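Local atomic coordinates of alpha-glucosidase (Pseudoalteromonas sp. K8, PDB entry 5HQA), a protein that probably hydrolyses alpha-glucosidic linkages as a chloride-activated glycoside hydrolase of family 97, binding calcium and the inhibitor acarbose. Residues Y23-V32 with R229-A237. Sequence-based numbering, arbitrary orientation.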
ATOM      1  N   TYR A  23       3.491  18.551 -21.643  1.00 11.84           N
ATOM      2  CA  TYR A  23       3.129  19.352 -20.485  1.00 11.36           C
ATOM      3  C   TYR A  23       4.391  19.647 -19.683  1.00 13.81           C
ATOM      4  O   TYR A  23       5.404  18.953 -19.799  1.00 12.32           O
ATOM      5  CB  TYR A  23       2.071  18.647 -19.605  1.00 11.61           C
ATOM      6  CG  TYR A  23       2.655  17.511 -18.805  1.00 11.28           C
ATOM      7  CD1 TYR A  23       2.879  16.270 -19.391  1.00 11.59           C
ATOM      8  CD2 TYR A  23       3.020  17.691 -17.478  1.00 10.24           C
ATOM      9  CE1 TYR A  23       3.447  15.229 -18.667  1.00 10.24           C
ATOM     10  CE2 TYR A  23       3.586  16.663 -16.749  1.00  9.89           C
ATOM     11  CZ  TYR A  23       3.794  15.437 -17.346  1.00 11.13           C
ATOM     12  OH  TYR A  23       4.361  14.424 -16.614  1.00 11.07           O
ATOM     13  N   SER A  24       4.323  20.707 -18.882  1.00 12.63           N
ATOM     14  CA  SER A  24       5.363  21.036 -17.916  1.00 14.00           C
ATOM     15  C   SER A  24       4.691  21.570 -16.658  1.00 15.40           C
ATOM     16  O   SER A  24       3.526  21.972 -16.683  1.00 13.84           O
ATOM     17  CB  SER A  24       6.366  22.060 -18.477  1.00 13.07           C
ATOM     18  OG  SER A  24       5.724  23.300 -18.719  1.00 19.17           O
ATOM     19  N   ILE A  25       5.419  21.553 -15.545  1.00 11.01           N
ATOM     20  CA  ILE A  25       4.844  21.933 -14.258  1.00 11.08           C
ATOM     21  C   ILE A  25       5.835  22.806 -13.508  1.00 15.88           C
ATOM     22  O   ILE A  25       7.020  22.469 -13.414  1.00 14.54           O
ATOM     23  CB  ILE A  25       4.486  20.703 -13.401  1.00 11.81           C
ATOM     24  CG1 ILE A  25       3.543  19.758 -14.163  1.00 12.16           C
ATOM     25  CG2 ILE A  25       3.880  21.144 -12.056  1.00 10.81           C
ATOM     26  CD1 ILE A  25       3.203  18.509 -13.391  1.00 11.85           C
ATOM     27  N   SER A  26       5.352  23.915 -12.961  1.00 12.68           N
ATOM     28  CA  SER A  26       6.132  24.721 -12.036  1.00 12.54           C
ATOM     29  C   SER A  26       5.521  24.664 -10.641  1.00 14.19           C
ATOM     30  O   SER A  26       4.315  24.457 -10.471  1.00 13.41           O
ATOM     31  CB  SER A  26       6.218  26.176 -12.497  1.00 14.12           C
ATOM     32  OG  SER A  26       4.945  26.792 -12.432  1.00 15.49           O
ATOM     33  N   PHE A  27       6.376  24.845  -9.637  1.00 12.35           N
ATOM     34  CA  PHE A  27       5.954  24.914  -8.245  1.00 12.22           C
ATOM     35  C   PHE A  27       6.521  26.206  -7.688  1.00 17.75           C
ATOM     36  O   PHE A  27       7.740  26.413  -7.723  1.00 12.92           O
ATOM     37  CB  PHE A  27       6.447  23.701  -7.450  1.00 12.03           C
ATOM     38  CG  PHE A  27       5.976  23.677  -6.013  1.00 15.20           C
ATOM     39  CD1 PHE A  27       4.620  23.687  -5.712  1.00 16.16           C
ATOM     40  CD2 PHE A  27       6.888  23.620  -4.967  1.00 15.78           C
ATOM     41  CE1 PHE A  27       4.177  23.657  -4.390  1.00 15.48           C
ATOM     42  CE2 PHE A  27       6.451  23.583  -3.637  1.00 16.29           C
ATOM     43  CZ  PHE A  27       5.097  23.599  -3.352  1.00 16.19           C
ATOM     44  N   LYS A  28       5.638  27.084  -7.205  1.00 14.73           N
ATOM     45  CA  LYS A  28       6.042  28.410  -6.741  1.00 15.58           C
ATOM     46  C   LYS A  28       6.901  29.111  -7.789  1.00 17.82           C
ATOM     47  O   LYS A  28       7.929  29.720  -7.483  1.00 16.41           O
ATOM     48  CB  LYS A  28       6.759  28.314  -5.399  1.00 16.84           C
ATOM     49  CG  LYS A  28       5.884  27.709  -4.323  1.00 20.19           C
ATOM     50  CD  LYS A  28       6.660  27.512  -3.055  1.00 29.04           C
ATOM     51  CE  LYS A  28       5.729  27.373  -1.882  1.00 38.32           C
ATOM     52  NZ  LYS A  28       6.499  27.623  -0.644  1.00 47.24           N
ATOM     53  N   ASN A  29       6.488  28.978  -9.049  1.00 14.01           N
ATOM     54  CA  ASN A  29       7.071  29.667 -10.193  1.00 16.21           C
ATOM     55  C   ASN A  29       8.494  29.227 -10.499  1.00 16.41           C
ATOM     56  O   ASN A  29       9.244  29.971 -11.132  1.00 19.93           O
ATOM     57  CB  ASN A  29       7.005  31.194 -10.017  1.00 18.69           C
ATOM     58  CG  ASN A  29       5.575  31.708 -10.024  1.00 23.98           C
ATOM     59  OD1 ASN A  29       4.743  31.244 -10.808  1.00 21.61           O
ATOM     60  ND2 ASN A  29       5.273  32.639  -9.130  1.00 29.25           N
ATOM     61  N   LYS A  30       8.884  28.032 -10.072  1.00 14.61           N
ATOM     62  CA  LYS A  30      10.110  27.392 -10.532  1.00 16.51           C
ATOM     63  C   LYS A  30       9.728  26.099 -11.234  1.00 13.53           C
ATOM     64  O   LYS A  30       8.990  25.286 -10.670  1.00 13.98           O
ATOM     65  CB  LYS A  30      11.066  27.095  -9.369  1.00 16.54           C
ATOM     66  CG  LYS A  30      11.462  28.317  -8.561  1.00 21.03           C
ATOM     67  CD  LYS A  30      12.244  27.913  -7.323  1.00 29.42           C
ATOM     68  CE  LYS A  30      13.541  28.699  -7.210  1.00 40.79           C
ATOM     69  NZ  LYS A  30      13.926  28.958  -5.789  1.00 45.79           N
ATOM     70  N   THR A  31      10.221  25.910 -12.456  1.00 13.94           N
ATOM     71  CA  THR A  31       9.920  24.684 -13.187  1.00 12.52           C
ATOM     72  C   THR A  31      10.478  23.474 -12.447  1.00 15.05           C
ATOM     73  O   THR A  31      11.670  23.423 -12.136  1.00 14.97           O
ATOM     74  CB  THR A  31      10.520  24.749 -14.594  1.00 13.58           C
ATOM     75  OG1 THR A  31      10.071  25.935 -15.250  1.00 15.72           O
ATOM     76  CG2 THR A  31      10.107  23.529 -15.415  1.00 12.38           C
ATOM     77  N   VAL A  32       9.617  22.498 -12.159  1.00 12.54           N
ATOM     78  CA  VAL A  32      10.065  21.244 -11.579  1.00 13.36           C
ATOM     79  C   VAL A  32       9.939  20.082 -12.554  1.00 12.94           C
ATOM     80  O   VAL A  32      10.733  19.137 -12.474  1.00 13.02           O
ATOM     81  CB  VAL A  32       9.335  20.930 -10.253  1.00 13.20           C
ATOM     82  CG1 VAL A  32       9.736  21.941  -9.201  1.00 14.35           C
ATOM     83  CG2 VAL A  32       7.824  20.947 -10.430  1.00 12.36           C
ATOM     84  N   ARG A 229      -2.277   9.399 -14.080  1.00 10.63           N
ATOM     85  CA  ARG A 229      -0.868   9.541 -13.723  1.00  9.89           C
ATOM     86  C   ARG A 229      -0.785  10.652 -12.687  1.00 12.31           C
ATOM     87  O   ARG A 229      -1.377  11.718 -12.890  1.00 11.25           O
ATOM     88  CB  ARG A 229      -0.023   9.894 -14.948  1.00  9.85           C
ATOM     89  CG  ARG A 229       0.238   8.742 -15.910  1.00 12.79           C
ATOM     90  CD  ARG A 229      -0.998   8.338 -16.728  1.00 13.30           C
ATOM     91  NE  ARG A 229      -0.751   7.083 -17.442  1.00 12.10           N
ATOM     92  CZ  ARG A 229      -0.811   5.881 -16.868  1.00 14.48           C
ATOM     93  NH1 ARG A 229      -1.130   5.765 -15.576  1.00 12.28           N
ATOM     94  NH2 ARG A 229      -0.553   4.792 -17.587  1.00 11.68           N
ATOM     95  N   THR A 230      -0.099  10.406 -11.566  1.00 10.76           N
ATOM     96  CA  THR A 230      -0.117  11.362 -10.464  1.00 11.83           C
ATOM     97  C   THR A 230       1.281  11.883 -10.171  1.00 12.82           C
ATOM     98  O   THR A 230       2.260  11.128 -10.194  1.00 10.61           O
ATOM     99  CB  THR A 230      -0.730  10.770  -9.169  1.00 15.06           C
ATOM    100  OG1 THR A 230       0.073   9.687  -8.684  1.00 14.11           O
ATOM    101  CG2 THR A 230      -2.132  10.254  -9.429  1.00 16.46           C
ATOM    102  N   ILE A 231       1.361  13.184  -9.893  1.00 11.52           N
ATOM    103  CA  ILE A 231       2.603  13.850  -9.520  1.00 10.78           C
ATOM    104  C   ILE A 231       2.317  14.635  -8.248  1.00 12.07           C
ATOM    105  O   ILE A 231       1.732  15.724  -8.302  1.00 11.04           O
ATOM    106  CB  ILE A 231       3.131  14.770 -10.625  1.00 10.06           C
ATOM    107  CG1 ILE A 231       3.243  14.001 -11.953  1.00 10.00           C
ATOM    108  CG2 ILE A 231       4.477  15.351 -10.207  1.00  9.41           C
ATOM    109  CD1 ILE A 231       3.525  14.896 -13.165  1.00 10.95           C
ATOM    110  N   GLN A 232       2.715  14.089  -7.103  1.00  9.18           N
ATOM    111  CA  GLN A 232       2.612  14.827  -5.853  1.00  9.60           C
ATOM    112  C   GLN A 232       3.805  15.760  -5.721  1.00 11.09           C
ATOM    113  O   GLN A 232       4.934  15.392  -6.059  1.00 11.80           O
ATOM    114  CB  GLN A 232       2.569  13.869  -4.662  1.00  9.89           C
ATOM    115  CG  GLN A 232       1.311  13.011  -4.617  1.00 13.16           C
ATOM    116  CD  GLN A 232       1.244  12.159  -3.369  1.00 15.64           C
ATOM    117  OE1 GLN A 232       1.310  10.923  -3.425  1.00 17.55           O
ATOM    118  NE2 GLN A 232       1.096  12.816  -2.231  1.00 12.15           N
ATOM    119  N   ILE A 233       3.552  16.969  -5.229  1.00 10.08           N
ATOM    120  CA  ILE A 233       4.578  17.999  -5.096  1.00 11.81           C
ATOM    121  C   ILE A 233       4.362  18.707  -3.770  1.00 15.34           C
ATOM    122  O   ILE A 233       3.249  19.166  -3.490  1.00 14.44           O
ATOM    123  CB  ILE A 233       4.518  19.020  -6.252  1.00 12.52           C
ATOM    124  CG1 ILE A 233       4.579  18.315  -7.613  1.00 10.17           C
ATOM    125  CG2 ILE A 233       5.621  20.070  -6.098  1.00 12.58           C
ATOM    126  CD1 ILE A 233       4.211  19.215  -8.792  1.00 11.39           C
ATOM    127  N   GLY A 234       5.415  18.825  -2.964  1.00 13.40           N
ATOM    128  CA  GLY A 234       5.296  19.552  -1.710  1.00 16.16           C
ATOM    129  C   GLY A 234       6.618  20.117  -1.238  1.00 14.99           C
ATOM    130  O   GLY A 234       7.695  19.628  -1.599  1.00 14.25           O
ATOM    131  N   GLU A 235       6.522  21.165  -0.410  1.00 14.28           N
ATOM    132  CA  GLU A 235       7.731  21.765   0.154  1.00 17.60           C
ATOM    133  C   GLU A 235       8.414  20.837   1.143  1.00 18.10           C
ATOM    134  O   GLU A 235       9.627  20.948   1.355  1.00 20.35           O
ATOM    135  CB  GLU A 235       7.434  23.069   0.887  1.00 23.24           C
ATOM    136  CG  GLU A 235       6.470  23.992   0.255  1.00 32.41           C
ATOM    137  CD  GLU A 235       6.239  25.176   1.150  0.20 38.34           C
ATOM    138  OE1 GLU A 235       6.922  26.195   0.945  0.54 46.27           O
ATOM    139  OE2 GLU A 235       5.419  25.067   2.085  0.75 36.97           O
ATOM    140  N   LYS A 236       7.650  19.964   1.792  1.00 15.45           N
ATOM    141  CA  LYS A 236       8.150  19.101   2.851  1.00 15.73           C
ATOM    142  C   LYS A 236       7.798  17.654   2.539  1.00 14.86           C
ATOM    143  O   LYS A 236       6.783  17.370   1.899  1.00 14.38           O
ATOM    144  CB  LYS A 236       7.545  19.463   4.215  1.00 19.00           C
ATOM    145  CG  LYS A 236       7.804  20.854   4.695  1.00 22.79           C
ATOM    146  CD  LYS A 236       6.976  21.122   5.947  1.00 29.77           C
ATOM    147  CE  LYS A 236       7.288  22.493   6.533  1.00 38.67           C
ATOM    148  NZ  LYS A 236       8.746  22.648   6.812  0.29 38.15           N
ATOM    149  N   ALA A 237       8.628  16.734   3.039  1.00 11.37           N
ATOM    150  CA  ALA A 237       8.331  15.319   2.860  1.00 11.41           C
ATOM    151  C   ALA A 237       6.933  14.968   3.372  1.00 12.31           C
ATOM    152  O   ALA A 237       6.184  14.247   2.701  1.00 13.46           O
ATOM    153  CB  ALA A 237       9.397  14.477   3.556  1.00 11.07           C
TER
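Y23 meets I231 where two stacked beta-sheets press their inner faces together, a worked example of how alternate residues of a strand build a sandwich core. I231 CD1 lies oblique to the ring, 3.6 Å from Y23 OH, while the same hydroxyl hydrogen-bonds the backbone carbonyl of E131, so this buried tyrosine has a polar partner for its OH. Two residues on, I25 divides its branches between two partners: its CD1 reaches I231 CD1 tip to tip at 3.6 Å, and its CG2 lies 3.8 Å from I233 CD1. F27 continues the alternation with its ring between two aliphatic groups. With F27 CG anti to the backbone N (chi1 -177°), the ring slides past I233, whose CG2 sits over one face in a CH-pi contact, 3.8 Å from the F27 ring centroid and offset toward the rim. K28 CG covers the opposite face, and E235 CG approaches the edge in the ring plane, 3.9 Å from F27 CZ. Cutting F27 back to an alanine is likely to open a gap over I233 CG2 and to leave the methylenes of K28 and E235 without the ring they pack against. At the more exposed margin, the extended chain of K28 carries NZ to a salt bridge with E235 OE1, although the modelled separation is too short to be taken literally. K28 belongs to the type I' turn from F27 to K30, which reverses the chain as a beta-hairpin, and V32, whose N donates to I25 O, returns to the core with CG2 4.3 Å from I233 CD1. The axes of strands 23-27 and 229-234 approach to 9.1 Å, their N-to-C directions 21° apart, with no hydrogen bond joining them: the face-to-face packing of two antiparallel sheets in a beta-sandwich, here in the N-terminal, galactose mutarotase-like region of a family 97 glycoside hydrolase.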